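Local coordinates for mandelate racemase / muconate lactonizing enzyme, C-terminal domain protein (Pseudovibrio sp. JE062, PDB 4JHM) that is of unknown function but belongs to the enolase superfamily, pairing an N-terminal domain with a TIM-barrel-like C-terminal domain, at residues 72-75 with 76-79; 119-123 with 124-128; 223-226 with 227-231; 259-263 with 264-268. One frame throughout, in Å; residues are numbered along the deposited sequence.

Four short stretches illustrate how a chain of the enolase superfamily starts and stops its helices. Interactions 1 and 2 belong to the N-terminal domain family, interactions 3 and 4 to the barrel family. Interactions 2 and 3 are buried, whereas 1 and 4 are partly buried, and all four reach other subunits. Interaction 1 is a 3-10 turn following helix 65-73, with aliphatic packing, and 4 a Schellman motif with a CH-pi contact. Interaction 2 joins the end of one helix to the start of the next through leucines and selenomethionines, and 3 leads into a helix with serine and aspartate oxygens. Interactions 3 and 4, with centres about 12 Å apart, also touch through Phe-230 and Met-265.

Interaction 1 of 4, residues 72-75 with 76-79; sequences TIVP and GLIG
A turn of 3-10 helix, following helix 65-73 in the N-terminal domain, brings Val-74 into contact with Leu-77, three residues further on. One backbone hydrogen bond closes it, from Leu-77 N to Val-74 O, 2.9 Å long with an N-H...O angle of 156°; the amide comes from above the carbonyl plane and does not use a lone pair in it. The same three-residue spacing sets the two side chains against each other. In Leu-77, CG lies anti to the carbonyl carbon and beside the backbone N (chi1 -66°), a torsion that sets CG close to Val-74. Its CD1 methyl then rests 3.7 Å from both CB and CG1 of Val-74, the two side chains passing at a slant. Ile-78 joins from another side: with chi2 at 72° its chain is folded, and CD1 stands 3.9 Å from Pro-75 O and 4.1 Å from Val-74 O, bringing a methyl alongside the two carbonyl oxygens. Pro-75 takes the second position of the turn, where its ring-restricted phi fits.

Around the turn, Val-74 and Leu-77 both meet Ile-107 of helix 100-119, while Val-74, Pro-75 and Ile-78 rest on Phe-375 of strand 369-376. Asn-60 of the second subunit donates a hydrogen bond to Thr-72 O and packs on Pro-75. A 3-10 turn following a helix, with its apolar side chains pressed between neighbouring helices and an antiparallel sheet, fits the alpha-plus-beta N-terminal domain of the enolase superfamily.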
ATOM      1  N   THR A  72     -23.798  36.299  17.100  1.00 77.41           N
ATOM      2  CA  THR A  72     -23.404  36.794  15.790  1.00 75.58           C
ATOM      3  C   THR A  72     -24.032  35.973  14.667  1.00 75.01           C
ATOM      4  O   THR A  72     -24.073  36.407  13.516  1.00 73.73           O
ATOM      5  CB  THR A  72     -21.868  36.797  15.639  1.00 75.68           C
ATOM      6  OG1 THR A  72     -21.365  35.456  15.676  1.00 73.74           O
ATOM      7  CG2 THR A  72     -21.229  37.597  16.759  1.00 76.21           C
ATOM      8  N   ILE A  73     -24.532  34.791  15.011  1.00 75.82           N
ATOM      9  CA  ILE A  73     -25.078  33.864  14.027  1.00 76.70           C
ATOM     10  C   ILE A  73     -26.577  34.053  13.809  1.00 79.44           C
ATOM     11  O   ILE A  73     -27.045  34.104  12.670  1.00 77.21           O
ATOM     12  CB  ILE A  73     -24.858  32.410  14.473  1.00 74.29           C
ATOM     13  CG1 ILE A  73     -23.375  32.046  14.406  1.00 73.51           C
ATOM     14  CG2 ILE A  73     -25.667  31.459  13.606  1.00 75.99           C
ATOM     15  CD1 ILE A  73     -23.057  30.698  15.017  1.00 73.55           C
ATOM     16  N   VAL A  74     -27.313  34.172  14.910  1.00 79.93           N
ATOM     17  CA  VAL A  74     -28.769  34.011  14.900  1.00 79.59           C
ATOM     18  C   VAL A  74     -29.607  35.168  14.338  1.00 79.88           C
ATOM     19  O   VAL A  74     -30.769  34.960  13.996  1.00 86.22           O
ATOM     20  CB  VAL A  74     -29.301  33.681  16.312  1.00 80.76           C
ATOM     21  CG1 VAL A  74     -28.694  32.383  16.820  1.00 78.84           C
ATOM     22  CG2 VAL A  74     -29.027  34.821  17.278  1.00 83.91           C
ATOM     23  N   PRO A  75     -29.045  36.384  14.244  1.00 79.61           N
ATOM     24  CA  PRO A  75     -29.887  37.450  13.694  1.00 83.89           C
ATOM     25  C   PRO A  75     -30.430  37.115  12.303  1.00 86.82           C
ATOM     26  O   PRO A  75     -31.531  37.540  11.949  1.00 92.01           O
ATOM     27  CB  PRO A  75     -28.939  38.652  13.628  1.00 81.77           C
ATOM     28  CG  PRO A  75     -27.901  38.376  14.656  1.00 78.85           C
ATOM     29  CD  PRO A  75     -27.719  36.883  14.641  1.00 80.29           C
ATOM     30  N   GLY A  76     -29.662  36.350  11.532  1.00 86.98           N
ATOM     31  CA  GLY A  76     -30.048  35.970  10.176  1.00 89.37           C
ATOM     32  C   GLY A  76     -31.097  34.873  10.118  1.00 92.76           C
ATOM     33  O   GLY A  76     -31.640  34.589   9.049  1.00 99.21           O
ATOM     34  N   LEU A  77     -31.391  34.256  11.259  1.00 90.01           N
ATOM     35  CA  LEU A  77     -32.391  33.191  11.314  1.00 87.97           C
ATOM     36  C   LEU A  77     -33.786  33.737  11.034  1.00 87.53           C
ATOM     37  O   LEU A  77     -34.565  33.121  10.308  1.00 91.35           O
ATOM     38  CB  LEU A  77     -32.360  32.483  12.672  1.00 88.00           C
ATOM     39  CG  LEU A  77     -31.083  31.691  12.979  1.00 89.97           C
ATOM     40  CD1 LEU A  77     -31.120  31.125  14.391  1.00 90.13           C
ATOM     41  CD2 LEU A  77     -30.866  30.577  11.962  1.00 87.65           C
ATOM     42  N   ILE A  78     -34.096  34.891  11.615  1.00 87.65           N
ATOM     43  CA  ILE A  78     -35.363  35.569  11.360  1.00 86.29           C
ATOM     44  C   ILE A  78     -35.655  35.564   9.863  1.00 87.34           C
ATOM     45  O   ILE A  78     -34.984  36.249   9.091  1.00 88.32           O
ATOM     46  CB  ILE A  78     -35.321  37.025  11.866  1.00 85.90           C
ATOM     47  CG1 ILE A  78     -35.613  37.080  13.368  1.00 85.75           C
ATOM     48  CG2 ILE A  78     -36.317  37.890  11.114  1.00 88.34           C
ATOM     49  CD1 ILE A  78     -34.492  36.559  14.234  1.00 84.30           C
ATOM     50  N   GLY A  79     -36.647  34.778   9.454  1.00 90.25           N
ATOM     51  CA  GLY A  79     -37.005  34.655   8.041  1.00 90.36           C
ATOM     52  C   GLY A  79     -36.927  33.231   7.516  1.00 88.13           C
ATOM     53  O   GLY A  79     -37.728  32.825   6.680  1.00 87.46           O
TER

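Interaction 2 of 4, residues 119-123 with 124-128; sequences AGMPL and YMLLG
Two backbone bonds, from Met-125 N to Pro-122 O (3.1 Å) and from Leu-127 N to Leu-123 O (3.2 Å), wind the start of helix 123-127, with Pro-122 at its N-cap. Just before it, Gly-120, at positive phi, is the C-prime residue of the Schellman motif that ends helix 100-119, so one helix gives way to the next within a few residues.

Leu-126 faces back across this corner. Its CD2 lies 3.7 Å from Ala-119 CB and 3.9 Å from Met-121 CG, while its CD1 meets Leu-123 CD1 at 3.8 Å, those two leucines crossing at about a right angle. Met-121 and Met-125, both selenomethionines bent at chi3, also cross nearly perpendicularly, their SE atoms 4.0 Å apart. On another side, Tyr-124 has CG held between its backbone N and carbonyl carbon (chi1 70°), which swings the ring back to Pro-122: CE2 lies 3.5 Å from Pro-122 CB, in an oblique approach. The phenol OH is hydrogen-bonded to Thr-132 OG1.

In the third subunit, Leu-126 meets its own counterpart, and Lys-115 of that chain donates to Met-125 O. Within the chain, Leu-123 and Leu-127 lie against Trp-112 of helix 100-119 and Ile-279 of helix 279-291, and helix 304-316 is met through His-312 by Leu-123, Leu-315 by Tyr-124 and Ala-316 by Leu-127.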
ATOM      1  N   ALA A 119     -44.867  17.537  13.636  1.00 88.39           N
ATOM      2  CA  ALA A 119     -45.126  16.204  13.108  1.00 89.24           C
ATOM      3  C   ALA A 119     -45.979  15.389  14.082  1.00 87.89           C
ATOM      4  O   ALA A 119     -46.596  14.399  13.701  1.00 86.62           O
ATOM      5  CB  ALA A 119     -43.814  15.486  12.821  1.00 86.09           C
ATOM      6  N   GLY A 120     -45.997  15.809  15.341  1.00 87.94           N
ATOM      7  CA  GLY A 120     -46.780  15.132  16.363  1.00 91.34           C
ATOM      8  C   GLY A 120     -46.192  13.804  16.797  1.00 92.56           C
ATOM      9  O   GLY A 120     -46.922  12.931  17.264  1.00 94.47           O
HETATM   10  N   MSE A 121     -44.877  13.647  16.648  1.00 93.65           N
HETATM   11  CA  MSE A 121     -44.198  12.412  17.056  1.00 94.58           C
HETATM   12  C   MSE A 121     -42.809  12.690  17.563  1.00 91.24           C
HETATM   13  O   MSE A 121     -42.218  13.722  17.245  1.00 86.08           O
HETATM   14  CB  MSE A 121     -44.123  11.397  15.910  1.00 96.03           C
HETATM   15  CG  MSE A 121     -43.860  12.023  14.544  1.00 97.73           C
HETATM   16 SE   MSE A 121     -43.911  10.631  13.140  1.00102.97          SE
HETATM   17  CE  MSE A 121     -45.806  10.105  13.264  1.00101.35           C
ATOM     18  N   PRO A 122     -42.268  11.767  18.377  1.00 91.57           N
ATOM     19  CA  PRO A 122     -40.911  11.886  18.898  1.00 89.94           C
ATOM     20  C   PRO A 122     -39.876  11.913  17.786  1.00 89.14           C
ATOM     21  O   PRO A 122     -40.109  11.371  16.708  1.00 90.06           O
ATOM     22  CB  PRO A 122     -40.739  10.619  19.750  1.00 91.48           C
ATOM     23  CG  PRO A 122     -41.811   9.685  19.308  1.00 92.88           C
ATOM     24  CD  PRO A 122     -42.948  10.563  18.885  1.00 94.04           C
ATOM     25  N   LEU A 123     -38.733  12.531  18.055  1.00 88.32           N
ATOM     26  CA  LEU A 123     -37.723  12.720  17.029  1.00 86.24           C
ATOM     27  C   LEU A 123     -37.193  11.384  16.519  1.00 87.08           C
ATOM     28  O   LEU A 123     -36.973  11.216  15.321  1.00 92.93           O
ATOM     29  CB  LEU A 123     -36.567  13.565  17.562  1.00 85.84           C
ATOM     30  CG  LEU A 123     -35.758  14.269  16.471  1.00 87.78           C
ATOM     31  CD1 LEU A 123     -36.475  15.538  16.036  1.00 87.79           C
ATOM     32  CD2 LEU A 123     -34.350  14.585  16.949  1.00 87.26           C
ATOM     33  N   TYR A 124     -36.997  10.428  17.420  1.00 85.79           N
ATOM     34  CA  TYR A 124     -36.396   9.159  17.030  1.00 83.56           C
ATOM     35  C   TYR A 124     -37.247   8.468  15.967  1.00 83.54           C
ATOM     36  O   TYR A 124     -36.745   7.640  15.205  1.00 84.15           O
ATOM     37  CB  TYR A 124     -36.145   8.245  18.243  1.00 81.83           C
ATOM     38  CG  TYR A 124     -37.383   7.670  18.901  1.00 82.40           C
ATOM     39  CD1 TYR A 124     -38.012   6.542  18.385  1.00 82.62           C
ATOM     40  CD2 TYR A 124     -37.903   8.238  20.059  1.00 83.09           C
ATOM     41  CE1 TYR A 124     -39.136   6.010  18.990  1.00 87.59           C
ATOM     42  CE2 TYR A 124     -39.028   7.715  20.671  1.00 86.00           C
ATOM     43  CZ  TYR A 124     -39.640   6.603  20.135  1.00 89.05           C
ATOM     44  OH  TYR A 124     -40.756   6.087  20.748  1.00 86.31           O
HETATM   45  N   MSE A 125     -38.526   8.827  15.900  1.00 84.75           N
HETATM   46  CA  MSE A 125     -39.422   8.278  14.881  1.00 85.05           C
HETATM   47  C   MSE A 125     -39.179   8.927  13.545  1.00 83.54           C
HETATM   48  O   MSE A 125     -39.122   8.249  12.519  1.00 76.71           O
HETATM   49  CB  MSE A 125     -40.866   8.502  15.300  1.00 85.06           C
HETATM   50  CG  MSE A 125     -41.775   7.450  14.678  1.00 89.74           C
HETATM   51 SE   MSE A 125     -43.531   7.502  15.568  1.00 87.36          SE
HETATM   52  CE  MSE A 125     -43.119   6.246  17.030  1.00 86.27           C
ATOM     53  N   LEU A 126     -39.030  10.249  13.547  1.00 84.08           N
ATOM     54  CA  LEU A 126     -38.773  11.001  12.323  1.00 85.28           C
ATOM     55  C   LEU A 126     -37.574  10.458  11.565  1.00 86.70           C
ATOM     56  O   LEU A 126     -37.609  10.342  10.339  1.00 92.92           O
ATOM     57  CB  LEU A 126     -38.491  12.468  12.639  1.00 83.64           C
ATOM     58  CG  LEU A 126     -39.597  13.321  13.245  1.00 85.34           C
ATOM     59  CD1 LEU A 126     -39.067  14.732  13.429  1.00 85.93           C
ATOM     60  CD2 LEU A 126     -40.839  13.324  12.371  1.00 87.55           C
ATOM     61  N   LEU A 127     -36.509  10.153  12.301  1.00 82.12           N
ATOM     62  CA  LEU A 127     -35.253   9.711  11.700  1.00 78.91           C
ATOM     63  C   LEU A 127     -35.310   8.229  11.343  1.00 81.85           C
ATOM     64  O   LEU A 127     -35.036   7.845  10.206  1.00 87.66           O
ATOM     65  CB  LEU A 127     -34.091   9.965  12.662  1.00 74.97           C
ATOM     66  CG  LEU A 127     -34.001  11.388  13.216  1.00 74.72           C
ATOM     67  CD1 LEU A 127     -33.216  11.400  14.517  1.00 76.64           C
ATOM     68  CD2 LEU A 127     -33.390  12.340  12.199  1.00 71.94           C
ATOM     69  N   GLY A 128     -35.664   7.400  12.320  1.00 79.91           N
ATOM     70  CA  GLY A 128     -35.792   5.967  12.099  1.00 77.64           C
ATOM     71  C   GLY A 128     -36.802   5.352  13.043  1.00 83.00           C
ATOM     72  O   GLY A 128     -37.994   5.680  13.001  1.00 86.39           O
TER

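Interaction 3 of 4, residues 223-226 with 227-231; sequences APVS and DYDFK
Ser-226 and Tyr-228 form an ST turn laid over a type I beta turn, Ser-226 to Asp-229, in the loop that leads from barrel strand 220-222 into helix 230-239. Followed outward, the serine side chain begins at CB, 3.4 Å from the adjoining Asp-227 N. Because OG is anti to the serine's own nitrogen (chi1 164°), it leans forward over the turn and accepts Tyr-228 N at 3.2 Å, with an N-H...O angle of 158°. The same OG approaches the tyrosine side chain, 3.8 Å from CB and 3.9 Å from CD2, obliquely to the ring. The serine's carbonyl is used as well: Asp-229 N donates to Ser-226 O at 3.0 Å from above the carbonyl plane, so one residue grips the turn twice.

Asp-229 is the N-cap of the following helix, and its OD2 is hydrogen-bonded to Thr-232 OG1. Asp-227 turns elsewhere, its OD1 taking His-247 N. Gln-255 and Glu-256 of the second subunit pack on Ser-226 and Tyr-228, respectively. Beside the turn, Val-225 CG2 comes within 4.3 Å of Asp-229 OD2.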
ATOM      1  N   ALA A 223     -10.382   7.499  24.332  1.00 53.31           N
ATOM      2  CA  ALA A 223      -9.436   8.608  24.310  1.00 53.72           C
ATOM      3  C   ALA A 223      -8.110   8.224  24.964  1.00 56.02           C
ATOM      4  O   ALA A 223      -7.712   8.826  25.960  1.00 57.30           O
ATOM      5  CB  ALA A 223     -10.037   9.816  25.014  1.00 49.34           C
ATOM      6  N   PRO A 224      -7.427   7.212  24.412  1.00 54.51           N
ATOM      7  CA  PRO A 224      -6.150   6.777  24.972  1.00 56.98           C
ATOM      8  C   PRO A 224      -5.100   7.873  24.883  1.00 56.14           C
ATOM      9  O   PRO A 224      -4.423   8.158  25.870  1.00 58.67           O
ATOM     10  CB  PRO A 224      -5.763   5.577  24.102  1.00 61.29           C
ATOM     11  CG  PRO A 224      -6.572   5.707  22.850  1.00 60.84           C
ATOM     12  CD  PRO A 224      -7.832   6.415  23.243  1.00 57.24           C
ATOM     13  N   VAL A 225      -4.985   8.488  23.711  1.00 57.39           N
ATOM     14  CA  VAL A 225      -4.047   9.585  23.486  1.00 54.42           C
ATOM     15  C   VAL A 225      -4.715  10.701  22.672  1.00 59.66           C
ATOM     16  O   VAL A 225      -5.934  10.686  22.450  1.00 65.13           O
ATOM     17  CB  VAL A 225      -2.780   9.091  22.766  1.00 52.40           C
ATOM     18  CG1 VAL A 225      -1.973   8.186  23.679  1.00 57.67           C
ATOM     19  CG2 VAL A 225      -3.133   8.348  21.490  1.00 53.64           C
ATOM     20  N   SER A 226      -3.925  11.678  22.242  1.00 57.14           N
ATOM     21  CA  SER A 226      -4.445  12.751  21.411  1.00 54.79           C
ATOM     22  C   SER A 226      -5.139  12.171  20.193  1.00 57.03           C
ATOM     23  O   SER A 226      -4.582  11.318  19.510  1.00 57.59           O
ATOM     24  CB  SER A 226      -3.318  13.660  20.944  1.00 53.83           C
ATOM     25  OG  SER A 226      -3.747  14.469  19.866  1.00 51.71           O
ATOM     26  N   ASP A 227      -6.345  12.651  19.915  1.00 59.78           N
ATOM     27  CA  ASP A 227      -7.120  12.167  18.778  1.00 62.56           C
ATOM     28  C   ASP A 227      -6.384  12.336  17.456  1.00 63.56           C
ATOM     29  O   ASP A 227      -6.717  11.672  16.476  1.00 71.51           O
ATOM     30  CB  ASP A 227      -8.453  12.907  18.684  1.00 62.78           C
ATOM     31  CG  ASP A 227      -9.500  12.327  19.584  1.00 62.78           C
ATOM     32  OD1 ASP A 227      -9.125  11.643  20.562  1.00 64.00           O
ATOM     33  OD2 ASP A 227     -10.698  12.555  19.310  1.00 71.83           O
ATOM     34  N   TYR A 228      -5.405  13.232  17.419  1.00 56.13           N
ATOM     35  CA  TYR A 228      -4.726  13.543  16.165  1.00 62.56           C
ATOM     36  C   TYR A 228      -3.522  12.650  15.924  1.00 60.58           C
ATOM     37  O   TYR A 228      -2.902  12.723  14.871  1.00 67.77           O
ATOM     38  CB  TYR A 228      -4.316  15.015  16.130  1.00 59.41           C
ATOM     39  CG  TYR A 228      -5.505  15.929  16.237  1.00 58.66           C
ATOM     40  CD1 TYR A 228      -6.408  16.044  15.187  1.00 54.16           C
ATOM     41  CD2 TYR A 228      -5.748  16.651  17.396  1.00 57.08           C
ATOM     42  CE1 TYR A 228      -7.508  16.870  15.281  1.00 53.55           C
ATOM     43  CE2 TYR A 228      -6.847  17.481  17.499  1.00 56.74           C
ATOM     44  CZ  TYR A 228      -7.722  17.587  16.438  1.00 56.86           C
ATOM     45  OH  TYR A 228      -8.821  18.405  16.537  1.00 64.38           O
ATOM     46  N   ASP A 229      -3.197  11.814  16.903  1.00 58.14           N
ATOM     47  CA  ASP A 229      -2.092  10.881  16.776  1.00 53.77           C
ATOM     48  C   ASP A 229      -2.598   9.630  16.083  1.00 51.87           C
ATOM     49  O   ASP A 229      -2.707   8.574  16.688  1.00 51.08           O
ATOM     50  CB  ASP A 229      -1.519  10.534  18.147  1.00 51.51           C
ATOM     51  CG  ASP A 229      -0.340   9.580  18.064  1.00 55.81           C
ATOM     52  OD1 ASP A 229      -0.031   9.075  16.958  1.00 54.96           O
ATOM     53  OD2 ASP A 229       0.281   9.326  19.114  1.00 60.20           O
ATOM     54  N   PHE A 230      -2.890   9.763  14.798  1.00 56.63           N
ATOM     55  CA  PHE A 230      -3.542   8.708  14.042  1.00 56.96           C
ATOM     56  C   PHE A 230      -2.798   7.376  14.141  1.00 56.92           C
ATOM     57  O   PHE A 230      -3.383   6.363  14.522  1.00 58.05           O
ATOM     58  CB  PHE A 230      -3.699   9.126  12.575  1.00 56.47           C
ATOM     59  CG  PHE A 230      -4.518  10.376  12.375  1.00 64.55           C
ATOM     60  CD1 PHE A 230      -5.382  10.837  13.359  1.00 68.26           C
ATOM     61  CD2 PHE A 230      -4.444  11.083  11.182  1.00 74.02           C
ATOM     62  CE1 PHE A 230      -6.137  11.984  13.161  1.00 70.80           C
ATOM     63  CE2 PHE A 230      -5.201  12.228  10.978  1.00 72.58           C
ATOM     64  CZ  PHE A 230      -6.050  12.677  11.968  1.00 67.43           C
ATOM     65  N   LYS A 231      -1.514   7.375  13.799  1.00 57.16           N
ATOM     66  CA  LYS A 231      -0.724   6.139  13.796  1.00 58.29           C
ATOM     67  C   LYS A 231      -0.827   5.336  15.108  1.00 56.91           C
ATOM     68  O   LYS A 231      -0.862   4.101  15.082  1.00 55.94           O
ATOM     69  CB  LYS A 231       0.746   6.441  13.472  1.00 59.08           C
ATOM     70  CG  LYS A 231       1.094   6.385  11.989  1.00 59.87           C
ATOM     71  CD  LYS A 231       2.214   7.358  11.653  1.00 69.53           C
ATOM     72  CE  LYS A 231       3.071   6.878  10.491  1.00 77.77           C
ATOM     73  NZ  LYS A 231       4.166   5.963  10.935  1.00 80.24           N
TER

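Interaction 4 of 4, residues 259-263 with 264-268; sequences HALST and GMWSD
Ala-260 aims its methyl almost exactly at the middle of the Trp-266 six-membered ring, with CB 3.3 Å from the centroid and only 2° off the ring normal. This CH-pi contact lays the indole of the departing chain against helix 254-262, which it has just left. Leu-261 adds CD2, 4.1 Å from Trp-266 CE3, its side chain crossing the indole at about a right angle.

The reversal itself is a Schellman motif, with Gly-264 as the C-prime residue at positive phi. Met-265 N donates to Ala-260 O over 2.9 Å at a nearly straight 169°, and Gly-264 N to Leu-261 O over 3.2 Å, the latter from well above the carbonyl plane. Met-265, a selenomethionine extended beyond CG, runs beside Thr-263 in the same direction; its SE lies 4.0 Å from Ala-260 CB, and its CE reaches the edge of the His-259 ring. Thr-263 places OG1 between its own nitrogen and carbonyl carbon (chi1 57°), from where it donates to His-259 O at 2.8 Å, while its CG2 sits 3.7 Å above one face of the imidazole, toward its rim. That ring also meets Phe-230 of the second subunit edge-to-face.

Lys-231 of the fifth subunit donates to Ser-262 O and, weakly, to Leu-261 O. Polar groups at this helix end are thus served by the backbone reversal, a threonine hydroxyl and a lysine, whose positive charge would probably offset the partial negative charge of the terminal carbonyls, while the indole packs on the Ala-260 methyl and Leu-261 CD2.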
ATOM      1  N   HIS A 259     -12.678   9.011   7.064  1.00 62.08           N
ATOM      2  CA  HIS A 259     -11.272   8.682   6.928  1.00 59.37           C
ATOM      3  C   HIS A 259     -10.771   7.792   8.069  1.00 67.76           C
ATOM      4  O   HIS A 259     -10.013   6.844   7.841  1.00 67.33           O
ATOM      5  CB  HIS A 259     -10.455   9.970   6.895  1.00 56.54           C
ATOM      6  CG  HIS A 259      -8.987   9.740   6.735  1.00 55.21           C
ATOM      7  ND1 HIS A 259      -8.132   9.622   7.808  1.00 55.27           N
ATOM      8  CD2 HIS A 259      -8.223   9.597   5.627  1.00 57.87           C
ATOM      9  CE1 HIS A 259      -6.903   9.422   7.369  1.00 57.84           C
ATOM     10  NE2 HIS A 259      -6.931   9.401   6.049  1.00 61.96           N
ATOM     11  N   ALA A 260     -11.188   8.107   9.296  1.00 64.42           N
ATOM     12  CA  ALA A 260     -10.745   7.375  10.481  1.00 60.21           C
ATOM     13  C   ALA A 260     -11.146   5.906  10.399  1.00 59.57           C
ATOM     14  O   ALA A 260     -10.332   5.005  10.605  1.00 64.71           O
ATOM     15  CB  ALA A 260     -11.324   8.008  11.737  1.00 62.63           C
ATOM     16  N   LEU A 261     -12.411   5.664  10.098  1.00 60.14           N
ATOM     17  CA  LEU A 261     -12.887   4.305   9.933  1.00 62.15           C
ATOM     18  C   LEU A 261     -12.180   3.641   8.750  1.00 61.36           C
ATOM     19  O   LEU A 261     -11.760   2.488   8.842  1.00 68.24           O
ATOM     20  CB  LEU A 261     -14.405   4.303   9.745  1.00 62.02           C
ATOM     21  CG  LEU A 261     -15.195   4.825  10.948  1.00 57.34           C
ATOM     22  CD1 LEU A 261     -16.687   4.835  10.655  1.00 60.81           C
ATOM     23  CD2 LEU A 261     -14.910   3.978  12.173  1.00 57.43           C
ATOM     24  N   SER A 262     -12.026   4.381   7.655  1.00 59.29           N
ATOM     25  CA  SER A 262     -11.381   3.864   6.446  1.00 63.86           C
ATOM     26  C   SER A 262      -9.932   3.429   6.659  1.00 61.53           C
ATOM     27  O   SER A 262      -9.438   2.557   5.951  1.00 62.31           O
ATOM     28  CB  SER A 262     -11.422   4.909   5.328  1.00 66.29           C
ATOM     29  OG  SER A 262     -12.698   4.943   4.715  1.00 72.80           O
ATOM     30  N   THR A 263      -9.255   4.036   7.627  1.00 60.04           N
ATOM     31  CA  THR A 263      -7.844   3.747   7.860  1.00 58.21           C
ATOM     32  C   THR A 263      -7.612   2.968   9.156  1.00 57.66           C
ATOM     33  O   THR A 263      -6.466   2.773   9.571  1.00 56.49           O
ATOM     34  CB  THR A 263      -7.011   5.045   7.877  1.00 58.51           C
ATOM     35  OG1 THR A 263      -7.519   5.941   8.872  1.00 55.06           O
ATOM     36  CG2 THR A 263      -7.072   5.726   6.529  1.00 55.86           C
ATOM     37  N   GLY A 264      -8.696   2.530   9.793  1.00 52.48           N
ATOM     38  CA  GLY A 264      -8.602   1.679  10.979  1.00 52.76           C
ATOM     39  C   GLY A 264      -8.115   2.382  12.238  1.00 56.02           C
ATOM     40  O   GLY A 264      -7.409   1.791  13.053  1.00 58.41           O
HETATM   41  N   MSE A 265      -8.503   3.642  12.406  1.00 55.16           N
HETATM   42  CA  MSE A 265      -8.159   4.403  13.602  1.00 54.48           C
HETATM   43  C   MSE A 265      -9.039   4.068  14.771  1.00 52.54           C
HETATM   44  O   MSE A 265      -8.598   4.142  15.918  1.00 48.02           O
HETATM   45  CB  MSE A 265      -8.348   5.886  13.327  1.00 56.25           C
HETATM   46  CG  MSE A 265      -7.392   6.356  12.242  1.00 59.74           C
HETATM   47 SE   MSE A 265      -7.409   8.316  12.198  1.00 62.85          SE
HETATM   48  CE  MSE A 265      -6.490   8.508  10.470  1.00 70.30           C
ATOM     49  N   TRP A 266     -10.292   3.709  14.490  1.00 50.56           N
ATOM     50  CA  TRP A 266     -11.296   3.513  15.531  1.00 50.18           C
ATOM     51  C   TRP A 266     -11.993   2.162  15.458  1.00 52.56           C
ATOM     52  O   TRP A 266     -12.170   1.601  14.378  1.00 55.31           O
ATOM     53  CB  TRP A 266     -12.378   4.575  15.406  1.00 53.48           C
ATOM     54  CG  TRP A 266     -11.907   5.992  15.470  1.00 55.52           C
ATOM     55  CD1 TRP A 266     -10.772   6.460  16.058  1.00 57.16           C
ATOM     56  CD2 TRP A 266     -12.600   7.137  14.965  1.00 55.37           C
ATOM     57  NE1 TRP A 266     -10.703   7.828  15.929  1.00 60.11           N
ATOM     58  CE2 TRP A 266     -11.816   8.265  15.263  1.00 56.37           C
ATOM     59  CE3 TRP A 266     -13.802   7.315  14.279  1.00 56.09           C
ATOM     60  CZ2 TRP A 266     -12.197   9.550  14.902  1.00 55.92           C
ATOM     61  CZ3 TRP A 266     -14.175   8.591  13.919  1.00 56.18           C
ATOM     62  CH2 TRP A 266     -13.377   9.692  14.233  1.00 57.92           C
ATOM     63  N   SER A 267     -12.427   1.668  16.613  1.00 55.51           N
ATOM     64  CA  SER A 267     -13.301   0.491  16.685  1.00 53.94           C
ATOM     65  C   SER A 267     -14.774   0.910  16.680  1.00 55.18           C
ATOM     66  O   SER A 267     -15.668   0.090  16.468  1.00 61.68           O
ATOM     67  CB  SER A 267     -13.013  -0.300  17.953  1.00 54.41           C
ATOM     68  OG  SER A 267     -11.629  -0.527  18.103  1.00 60.30           O
ATOM     69  N   ASP A 268     -15.018   2.190  16.935  1.00 56.74           N
ATOM     70  CA  ASP A 268     -16.355   2.771  16.835  1.00 57.44           C
ATOM     71  C   ASP A 268     -16.206   4.217  16.402  1.00 61.24           C
ATOM     72  O   ASP A 268     -15.117   4.646  16.017  1.00 65.03           O
ATOM     73  CB  ASP A 268     -17.095   2.690  18.175  1.00 56.59           C
ATOM     74  CG  ASP A 268     -16.367   3.411  19.305  1.00 59.96           C
ATOM     75  OD1 ASP A 268     -15.702   4.442  19.052  1.00 60.01           O
ATOM     76  OD2 ASP A 268     -16.470   2.943  20.461  1.00 61.55           O
TER